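Long-range contacts in HIAXHD3 (Humicola insolens, PDB 3ZXK), which probably removes arabinofuranose side chains from xylan-type polysaccharides, as an arabinofuranosidase of glycoside hydrolase family 43: residues A[371-376]-A[507-512]; A[400-405]-A[461-466]; A[33-38]-A[332-337]. All blocks are in the same frame, centred on the assembly; numbering follows the deposited sequence.

Contact 1 (A[371-376]-A[507-512]); sequences TLTRRI and GYRFGV
The ring of F510 carries I376 CG1 over the centre of one face, a CH-pi contact with CG1 3.6 Å from the ring centroid and 5° off its normal. Two further flat groups meet nearby: the guanidinium of R509 has T373 OG1 at its edge, in plane, and sets its NH2 over a face of the R375 guanidinium, toward the rim, with the two planes 52° apart. All this hangs on two antiparallel neighbours, strands 372-375 and 509-516, in one sheet of the C-terminal concanavalin A-like beta-sandwich. L372 with V512 and R374 with F510 are hydrogen-bonded pairs, each with two backbone bonds; T373 with G511 lies between them as a non-hydrogen-bonded pair, its CA atoms just 4.1 Å apart.

L372, R374, F510 and V512 point to one face of the sheet, where R374 and F510 both lean on F529 of the other sheet. On the other face, T373 turns OG1 between its own N and carbonyl carbon (chi1 74°), from where it accepts from R509 NH1 at 3.0 Å; OG1 also bonds the backbone O of E334. The R509 chain runs extended from CG to NE and crosses T373 at about a right angle. R509 NH2 and R375 NH2 approach to 3.4 Å, two donors that do not bond, but E334 forms a salt bridge with each arginine and probably offsets the like charges. R375 gains a further hold through NE on the backbone O of D16.

Past the paired strands, the backbones of I376 and Y508 are bridged by a water, which accepts from I376 N and donates to Y508 O at 2.6 Å, while I376 CD1 lies 3.4 Å from that same carbonyl oxygen.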
loop_
_atom_site.group_PDB
_atom_site.type_symbol
_atom_site.label_atom_id
_atom_site.label_comp_id
_atom_site.label_asym_id
_atom_site.label_seq_id
_atom_site.Cartn_x
_atom_site.Cartn_y
_atom_site.Cartn_z
ATOM N N THR A 371 -9.779 -7.664 11.000
ATOM C CA THR A 371 -8.679 -8.430 10.427
ATOM C C THR A 371 -7.484 -7.483 10.194
ATOM O O THR A 371 -7.610 -6.497 9.490
ATOM C CB THR A 371 -9.143 -9.150 9.147
ATOM O OG1 THR A 371 -10.190 -10.054 9.473
ATOM C CG2 THR A 371 -7.995 -9.938 8.494
ATOM N N LEU A 372 -6.351 -7.789 10.822
ATOM C CA LEU A 372 -5.170 -6.912 10.797
ATOM C C LEU A 372 -4.210 -7.492 9.775
ATOM O O LEU A 372 -3.875 -8.679 9.847
ATOM C CB LEU A 372 -4.506 -6.903 12.160
ATOM C CG LEU A 372 -3.397 -5.848 12.344
ATOM C CD1 LEU A 372 -3.887 -4.398 12.328
ATOM C CD2 LEU A 372 -2.584 -6.068 13.620
ATOM N N THR A 373 -3.763 -6.664 8.840
ATOM C CA THR A 373 -2.979 -7.147 7.697
ATOM C C THR A 373 -1.665 -6.402 7.521
ATOM O O THR A 373 -1.441 -5.284 8.066
ATOM C CB THR A 373 -3.778 -7.078 6.373
ATOM O OG1 THR A 373 -3.884 -5.724 5.918
ATOM C CG2 THR A 373 -5.189 -7.694 6.533
ATOM N N ARG A 374 -0.793 -7.003 6.732
ATOM C CA ARG A 374 0.449 -6.363 6.353
ATOM C C ARG A 374 0.987 -6.963 5.059
ATOM O O ARG A 374 0.646 -8.082 4.692
ATOM C CB ARG A 374 1.490 -6.396 7.467
ATOM C CG ARG A 374 1.944 -7.800 7.842
ATOM C CD ARG A 374 2.810 -7.739 9.085
ATOM N NE ARG A 374 4.161 -7.278 8.789
ATOM C CZ ARG A 374 4.931 -6.616 9.651
ATOM N NH1 ARG A 374 4.466 -6.280 10.852
ATOM N NH2 ARG A 374 6.159 -6.270 9.310
ATOM N N ARG A 375 1.809 -6.179 4.377
ATOM C CA ARG A 375 2.356 -6.534 3.053
ATOM C C ARG A 375 3.357 -7.662 3.157
ATOM O O ARG A 375 4.094 -7.742 4.124
ATOM C CB ARG A 375 3.010 -5.318 2.399
ATOM C CG ARG A 375 2.005 -4.235 2.099
ATOM C CD ARG A 375 2.691 -2.911 1.805
ATOM N NE ARG A 375 1.705 -1.853 1.575
ATOM C CZ ARG A 375 1.044 -1.205 2.544
ATOM N NH1 ARG A 375 1.297 -1.459 3.842
ATOM N NH2 ARG A 375 0.176 -0.239 2.210
ATOM N N ILE A 376 3.361 -8.528 2.149
ATOM C CA ILE A 376 4.358 -9.593 2.030
ATOM C C ILE A 376 5.561 -9.027 1.239
ATOM O O ILE A 376 5.378 -8.455 0.154
ATOM C CB ILE A 376 3.748 -10.816 1.285
ATOM C CG1 ILE A 376 2.529 -11.411 2.054
ATOM C CG2 ILE A 376 4.822 -11.889 1.079
ATOM C CD1 ILE A 376 1.721 -12.425 1.260
ATOM N N GLY A 507 -2.042 -6.439 -3.519
ATOM C CA GLY A 507 -1.425 -7.756 -3.517
ATOM C C GLY A 507 -1.872 -8.627 -2.360
ATOM O O GLY A 507 -2.643 -8.196 -1.490
ATOM N N TYR A 508 -1.417 -9.882 -2.382
ATOM C CA TYR A 508 -1.644 -10.762 -1.257
ATOM C C TYR A 508 -1.020 -10.215 0.003
ATOM O O TYR A 508 0.126 -9.697 -0.030
ATOM C CB TYR A 508 -1.052 -12.140 -1.527
ATOM C CG TYR A 508 -2.040 -13.061 -2.204
ATOM C CD1 TYR A 508 -2.983 -13.773 -1.459
ATOM C CD2 TYR A 508 -2.063 -13.197 -3.589
ATOM C CE1 TYR A 508 -3.882 -14.636 -2.073
ATOM C CE2 TYR A 508 -2.985 -14.053 -4.229
ATOM C CZ TYR A 508 -3.912 -14.763 -3.454
ATOM O OH TYR A 508 -4.813 -15.618 -4.025
ATOM N N ARG A 509 -1.728 -10.380 1.118
ATOM C CA ARG A 509 -1.198 -9.941 2.428
ATOM C C ARG A 509 -1.174 -11.073 3.448
ATOM O O ARG A 509 -1.863 -12.091 3.282
ATOM C CB ARG A 509 -2.035 -8.769 2.989
ATOM C CG ARG A 509 -1.860 -7.522 2.158
ATOM C CD ARG A 509 -2.554 -6.371 2.817
ATOM N NE ARG A 509 -2.184 -5.134 2.136
ATOM C CZ ARG A 509 -2.266 -3.925 2.688
ATOM N NH1 ARG A 509 -2.708 -3.797 3.942
ATOM N NH2 ARG A 509 -1.910 -2.863 2.005
ATOM N N PHE A 510 -0.371 -10.873 4.497
ATOM C CA PHE A 510 -0.436 -11.683 5.717
ATOM C C PHE A 510 -1.435 -11.011 6.668
ATOM O O PHE A 510 -1.455 -9.779 6.791
ATOM C CB PHE A 510 0.908 -11.725 6.472
ATOM C CG PHE A 510 2.019 -12.464 5.769
ATOM C CD1 PHE A 510 1.838 -13.742 5.228
ATOM C CD2 PHE A 510 3.281 -11.907 5.749
ATOM C CE1 PHE A 510 2.905 -14.413 4.633
ATOM C CE2 PHE A 510 4.358 -12.570 5.158
ATOM C CZ PHE A 510 4.160 -13.821 4.597
ATOM N N GLY A 511 -2.271 -11.794 7.328
ATOM C CA GLY A 511 -3.185 -11.218 8.289
ATOM C C GLY A 511 -3.532 -12.113 9.442
ATOM O O GLY A 511 -3.303 -13.318 9.406
ATOM N N VAL A 512 -4.084 -11.493 10.484
ATOM C CA VAL A 512 -4.605 -12.222 11.636
ATOM C C VAL A 512 -6.058 -11.785 11.836
ATOM O O VAL A 512 -6.380 -10.596 11.698
ATOM C CB VAL A 512 -3.738 -12.025 12.904
ATOM C CG1 VAL A 512 -3.499 -10.558 13.247
ATOM C CG2 VAL A 512 -4.316 -12.828 14.069
HETATM O O HOH W 1 1.399 -7.383 0.038
#

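Contact 2 (A[400-405]-A[461-466]); sequences AVLFRD and IDADIT
This is apolar packing between two facing sheets: strand 396-403 belongs to one layer of the C-terminal domain, strand 457-464 to the other, and no hydrogen bond joins them. The two run nearly parallel, 14° apart, with their axes 8.6 Å from each other at closest approach, far too wide for backbone pairing.

I461 bridges the gap. Its CG1 stands anti to the carbonyl carbon (chi1 -60°) and the chain stays extended at chi2, 172°, which sends CD1 across to the opposing strand. There the methyl meets A400 CB at 3.9 Å and presses on the backbone beyond it, 3.5 Å from V401 O. The other branch, I461 CG2, faces L402 CD1 at 4.3 Å. That same L402 methyl reaches A463 CB, also at 4.3 Å, so one leucine branch lies against both inward-facing residues of the second strand.

Around this patch the interior is filled by F510, which touches I461 and A463, and by T477, which touches L402, I461 and A463; F385 packs on A400. Aliphatic and aromatic side chains packed between two antiparallel sheets in this way form the hydrophobic core of a concanavalin A-like beta-sandwich.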
loop_
_atom_site.group_PDB
_atom_site.type_symbol
_atom_site.label_atom_id
_atom_site.label_comp_id
_atom_site.label_asym_id
_atom_site.label_seq_id
_atom_site.Cartn_x
_atom_site.Cartn_y
_atom_site.Cartn_z
ATOM N N ALA A 400 -4.291 -17.169 11.066
ATOM C CA ALA A 400 -3.390 -16.493 10.172
ATOM C C ALA A 400 -3.843 -16.727 8.732
ATOM O O ALA A 400 -3.932 -17.865 8.271
ATOM C CB ALA A 400 -1.948 -16.969 10.389
ATOM N N VAL A 401 -4.187 -15.640 8.052
ATOM C CA VAL A 401 -4.748 -15.691 6.740
ATOM C C VAL A 401 -3.807 -15.113 5.687
ATOM O O VAL A 401 -3.110 -14.096 5.902
ATOM C CB VAL A 401 -6.144 -15.002 6.720
ATOM C CG1 VAL A 401 -6.052 -13.523 7.213
ATOM C CG2 VAL A 401 -6.824 -15.108 5.333
ATOM N N LEU A 402 -3.777 -15.808 4.552
ATOM C CA LEU A 402 -3.197 -15.309 3.314
ATOM C C LEU A 402 -4.361 -14.578 2.649
ATOM O O LEU A 402 -5.280 -15.220 2.097
ATOM C CB LEU A 402 -2.711 -16.482 2.467
ATOM C CG LEU A 402 -2.116 -15.943 1.167
ATOM C CD1 LEU A 402 -0.729 -15.354 1.377
ATOM C CD2 LEU A 402 -2.028 -17.022 0.121
ATOM N N PHE A 403 -4.367 -13.243 2.781
ATOM C CA PHE A 403 -5.581 -12.475 2.559
ATOM C C PHE A 403 -5.597 -11.758 1.219
ATOM O O PHE A 403 -4.706 -10.998 0.895
ATOM C CB PHE A 403 -5.783 -11.451 3.708
ATOM C CG PHE A 403 -7.138 -10.792 3.684
ATOM C CD1 PHE A 403 -8.274 -11.456 4.180
ATOM C CD2 PHE A 403 -7.292 -9.513 3.155
ATOM C CE1 PHE A 403 -9.534 -10.841 4.127
ATOM C CE2 PHE A 403 -8.549 -8.902 3.094
ATOM C CZ PHE A 403 -9.669 -9.564 3.586
ATOM N N ARG A 404 -6.654 -12.010 0.463
ATOM C CA ARG A 404 -6.959 -11.337 -0.792
ATOM C C ARG A 404 -8.335 -11.867 -1.222
ATOM O O ARG A 404 -9.038 -12.537 -0.447
ATOM C CB ARG A 404 -5.880 -11.595 -1.853
ATOM C CG ARG A 404 -5.727 -10.467 -2.848
ATOM C CD ARG A 404 -4.911 -10.876 -4.064
ATOM N NE ARG A 404 -4.676 -9.771 -4.990
ATOM C CZ ARG A 404 -5.169 -9.674 -6.232
ATOM N NH1 ARG A 404 -6.015 -10.578 -6.726
ATOM N NH2 ARG A 404 -4.802 -8.652 -7.001
ATOM N N ASP A 405 -8.711 -11.598 -2.471
ATOM C CA ASP A 405 -10.001 -12.061 -3.002
ATOM C C ASP A 405 -10.086 -13.591 -3.212
ATOM O O ASP A 405 -11.182 -14.113 -3.318
ATOM C CB ASP A 405 -10.348 -11.346 -4.311
ATOM C CG ASP A 405 -9.285 -11.510 -5.385
ATOM O OD1 ASP A 405 -8.084 -11.615 -5.058
ATOM O OD2 ASP A 405 -9.669 -11.501 -6.569
ATOM N N ILE A 461 2.794 -18.976 7.699
ATOM C CA ILE A 461 2.373 -18.926 6.292
ATOM C C ILE A 461 3.628 -18.745 5.435
ATOM O O ILE A 461 4.323 -17.719 5.548
ATOM C CB ILE A 461 1.405 -17.749 6.017
ATOM C CG1 ILE A 461 0.115 -17.822 6.856
ATOM C CG2 ILE A 461 1.031 -17.674 4.538
ATOM C CD1 ILE A 461 -0.759 -16.588 6.737
ATOM N N ASP A 462 3.923 -19.700 4.563
ATOM C CA ASP A 462 5.104 -19.557 3.664
ATOM C C ASP A 462 4.551 -19.199 2.290
ATOM O O ASP A 462 4.003 -20.057 1.593
ATOM C CB ASP A 462 5.927 -20.861 3.558
ATOM C CG ASP A 462 6.774 -21.151 4.786
ATOM O OD1 ASP A 462 6.564 -20.490 5.828
ATOM O OD2 ASP A 462 7.637 -22.078 4.709
ATOM N N ALA A 463 4.703 -17.934 1.905
ATOM C CA ALA A 463 4.137 -17.429 0.662
ATOM C C ALA A 463 5.159 -17.216 -0.434
ATOM O O ALA A 463 6.204 -16.637 -0.230
ATOM C CB ALA A 463 3.438 -16.107 0.915
ATOM N N ASP A 464 4.819 -17.644 -1.630
ATOM C CA ASP A 464 5.659 -17.360 -2.783
ATOM C C ASP A 464 4.944 -16.318 -3.627
ATOM O O ASP A 464 3.840 -16.584 -4.154
ATOM C CB ASP A 464 5.876 -18.653 -3.591
ATOM C CG ASP A 464 6.794 -18.448 -4.803
ATOM O OD1 ASP A 464 7.328 -17.342 -4.946
ATOM O OD2 ASP A 464 6.977 -19.380 -5.609
ATOM N N ILE A 465 5.521 -15.123 -3.718
ATOM C CA ILE A 465 4.956 -14.057 -4.549
ATOM C C ILE A 465 5.838 -13.762 -5.756
ATOM O O ILE A 465 5.756 -12.676 -6.345
ATOM C CB ILE A 465 4.577 -12.761 -3.766
ATOM C CG1 ILE A 465 5.753 -12.184 -2.951
ATOM C CG2 ILE A 465 3.382 -13.066 -2.864
ATOM C CD1 ILE A 465 5.577 -10.735 -2.508
ATOM N N THR A 466 6.681 -14.716 -6.139
ATOM C CA THR A 466 7.488 -14.527 -7.355
ATOM C C THR A 466 6.555 -14.132 -8.513
ATOM O O THR A 466 5.548 -14.800 -8.720
ATOM C CB THR A 466 8.232 -15.829 -7.724
ATOM O OG1 THR A 466 9.045 -16.241 -6.615
ATOM C CG2 THR A 466 9.129 -15.623 -8.953
#

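Contact 3 (A[33-38]-A[332-337]); sequences SSTFAY and HWEWNH
A37 lays its CB over the centre of one face of the H337 imidazole, 4.0 Å from the ring centroid and 13° off the normal, a CH-pi contact. The imidazole is held at its rim: ND1 donates in the ring plane to N336 OD1 at 2.9 Å, reaching that amide oxygen from above the carbonyl plane, and NE2 bonds A78 N. In the backbone, H337 N makes a weak hydrogen bond to A37 O, bent to 129°.

T35 to Y38 form a type II' beta turn, closed by Y38 N on T35 O, in the family 43 catalytic domain. The turn leads into short strand 38-39, which lines up antiparallel with strand 334-336 at the edge of a sheet of the concanavalin A-like domain, so the interface between the domains is partly a shared sheet. Y38 and N336 are its non-hydrogen-bonded pair, and Y38 CA approaches W335 O at 3.3 Å.

E334, extended beyond CG, crosses T35 at about a right angle. Its OE1 lies 3.6 Å from T35 CG2, and equally far from Y38 CB. The buried carboxylate also takes a hydrogen bond through OE2 with H58 NE2.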
loop_
_atom_site.group_PDB
_atom_site.type_symbol
_atom_site.label_atom_id
_atom_site.label_comp_id
_atom_site.label_asym_id
_atom_site.label_seq_id
_atom_site.Cartn_x
_atom_site.Cartn_y
_atom_site.Cartn_z
ATOM N N SER A 33 1.504 6.185 -1.255
ATOM C CA SER A 33 0.873 5.086 -2.007
ATOM C C SER A 33 -0.624 4.917 -1.723
ATOM O O SER A 33 -1.173 5.563 -0.801
ATOM C CB SER A 33 1.629 3.752 -1.840
ATOM O OG SER A 33 1.512 3.266 -0.515
ATOM N N SER A 34 -1.272 4.044 -2.511
ATOM C CA SER A 34 -2.717 3.830 -2.407
ATOM C C SER A 34 -3.080 2.527 -1.730
ATOM O O SER A 34 -2.389 1.497 -1.875
ATOM C CB SER A 34 -3.310 3.826 -3.802
ATOM O OG SER A 34 -2.980 5.030 -4.439
ATOM N N THR A 35 -4.178 2.575 -0.973
ATOM C CA THR A 35 -4.529 1.470 -0.084
ATOM C C THR A 35 -5.983 1.011 -0.137
ATOM O O THR A 35 -6.366 0.183 0.656
ATOM C CB THR A 35 -4.232 1.850 1.377
ATOM O OG1 THR A 35 -4.533 3.242 1.560
ATOM C CG2 THR A 35 -2.727 1.618 1.715
ATOM N N PHE A 36 -6.795 1.549 -1.045
ATOM C CA PHE A 36 -8.166 1.013 -1.209
ATOM C C PHE A 36 -8.942 1.097 0.119
ATOM O O PHE A 36 -9.026 2.194 0.688
ATOM C CB PHE A 36 -8.128 -0.370 -1.922
ATOM C CG PHE A 36 -7.466 -0.267 -3.276
ATOM C CD1 PHE A 36 -6.067 -0.309 -3.413
ATOM C CD2 PHE A 36 -8.247 0.014 -4.408
ATOM C CE1 PHE A 36 -5.472 -0.125 -4.663
ATOM C CE2 PHE A 36 -7.656 0.201 -5.655
ATOM C CZ PHE A 36 -6.273 0.118 -5.776
ATOM N N ALA A 37 -9.473 -0.013 0.609
ATOM C CA ALA A 37 -10.248 -0.008 1.853
ATOM C C ALA A 37 -9.426 -0.417 3.080
ATOM O O ALA A 37 -9.978 -0.629 4.157
ATOM C CB ALA A 37 -11.505 -0.878 1.717
ATOM N N TYR A 38 -8.107 -0.481 2.944
ATOM C CA TYR A 38 -7.247 -0.773 4.107
ATOM C C TYR A 38 -7.079 0.476 4.986
ATOM O O TYR A 38 -7.073 1.590 4.499
ATOM C CB TYR A 38 -5.917 -1.371 3.633
ATOM C CG TYR A 38 -6.143 -2.764 3.013
ATOM C CD1 TYR A 38 -6.164 -3.892 3.798
ATOM C CD2 TYR A 38 -6.357 -2.931 1.626
ATOM C CE1 TYR A 38 -6.383 -5.164 3.248
ATOM C CE2 TYR A 38 -6.579 -4.178 1.059
ATOM C CZ TYR A 38 -6.581 -5.308 1.876
ATOM O OH TYR A 38 -6.803 -6.580 1.339
ATOM N N HIS A 332 3.691 -0.743 9.601
ATOM C CA HIS A 332 3.454 -1.858 8.662
ATOM C C HIS A 332 2.036 -2.410 8.680
ATOM O O HIS A 332 1.612 -3.078 7.726
ATOM C CB HIS A 332 4.425 -3.006 8.936
ATOM C CG HIS A 332 5.859 -2.623 8.784
ATOM N ND1 HIS A 332 6.465 -2.529 7.583
ATOM C CD2 HIS A 332 6.804 -2.260 9.732
ATOM C CE1 HIS A 332 7.721 -2.115 7.752
ATOM N NE2 HIS A 332 7.930 -1.945 9.071
ATOM N N TRP A 333 1.274 -2.145 9.736
ATOM C CA TRP A 333 -0.045 -2.771 9.885
ATOM C C TRP A 333 -1.158 -1.913 9.392
ATOM O O TRP A 333 -1.161 -0.679 9.598
ATOM C CB TRP A 333 -0.314 -3.065 11.341
ATOM C CG TRP A 333 0.630 -4.053 11.950
ATOM C CD1 TRP A 333 1.663 -3.802 12.855
ATOM C CD2 TRP A 333 0.604 -5.499 11.776
ATOM N NE1 TRP A 333 2.278 -4.985 13.227
ATOM C CE2 TRP A 333 1.688 -6.038 12.594
ATOM C CE3 TRP A 333 -0.166 -6.371 11.026
ATOM C CZ2 TRP A 333 1.947 -7.410 12.667
ATOM C CZ3 TRP A 333 0.098 -7.745 11.105
ATOM C CH2 TRP A 333 1.138 -8.248 11.910
ATOM N N GLU A 334 -2.116 -2.573 8.737
ATOM C CA GLU A 334 -3.358 -1.927 8.309
ATOM C C GLU A 334 -4.507 -2.892 8.445
ATOM O O GLU A 334 -4.394 -4.076 8.080
ATOM C CB GLU A 334 -3.281 -1.477 6.833
ATOM C CG GLU A 334 -2.266 -0.363 6.523
ATOM C CD GLU A 334 -1.836 -0.253 5.072
ATOM O OE1 GLU A 334 -2.395 -0.928 4.167
ATOM O OE2 GLU A 334 -0.909 0.549 4.807
ATOM N N TRP A 335 -5.620 -2.404 8.962
ATOM C CA TRP A 335 -6.809 -3.227 9.086
ATOM C C TRP A 335 -7.515 -3.371 7.760
ATOM O O TRP A 335 -7.397 -2.492 6.915
ATOM C CB TRP A 335 -7.778 -2.559 10.034
ATOM C CG TRP A 335 -7.282 -2.318 11.425
ATOM C CD1 TRP A 335 -6.801 -1.133 11.960
ATOM C CD2 TRP A 335 -7.312 -3.274 12.528
ATOM N NE1 TRP A 335 -6.485 -1.301 13.293
ATOM C CE2 TRP A 335 -6.766 -2.568 13.688
ATOM C CE3 TRP A 335 -7.668 -4.627 12.653
ATOM C CZ2 TRP A 335 -6.649 -3.177 14.926
ATOM C CZ3 TRP A 335 -7.537 -5.236 13.904
ATOM C CH2 TRP A 335 -7.037 -4.519 15.019
ATOM N N ASN A 336 -8.250 -4.472 7.566
ATOM C CA ASN A 336 -9.181 -4.605 6.442
ATOM C C ASN A 336 -10.459 -3.814 6.786
ATOM O O ASN A 336 -11.216 -4.225 7.652
ATOM C CB ASN A 336 -9.495 -6.086 6.206
ATOM C CG ASN A 336 -10.657 -6.270 5.255
ATOM O OD1 ASN A 336 -10.843 -5.460 4.349
ATOM N ND2 ASN A 336 -11.455 -7.304 5.467
ATOM N N HIS A 337 -10.668 -2.659 6.140
ATOM C CA HIS A 337 -11.702 -1.656 6.532
ATOM C C HIS A 337 -11.384 -1.035 7.897
ATOM O O HIS A 337 -10.475 -1.494 8.580
ATOM C CB HIS A 337 -13.138 -2.226 6.471
ATOM C CG HIS A 337 -13.624 -2.595 5.068
ATOM N ND1 HIS A 337 -13.070 -3.566 4.317
ATOM C CD2 HIS A 337 -14.703 -2.102 4.333
ATOM C CE1 HIS A 337 -13.737 -3.672 3.148
ATOM N NE2 HIS A 337 -14.756 -2.806 3.171
#

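Five strands stand side by side in one sheet: 38-39 and 334-336 of contact 3, then 372-375 and 509-516 of contact 1, then 396-403 of contact 2, whose other strand, 457-464, lies in the opposing sheet. Across the seams T371 O lies 2.9 Å from N336 N, and R509 O lies 2.8 Å from F403 N. The centres of contacts 1 and 2 are about 8 Å apart, those of contacts 1 and 3 about 9 Å. Contact 2 is nested within the chain loop that contact 1 closes, whereas contact 3 reaches back to the catalytic domain. The side chain of Y508 is about 14 Å from the bound arabinofuranose.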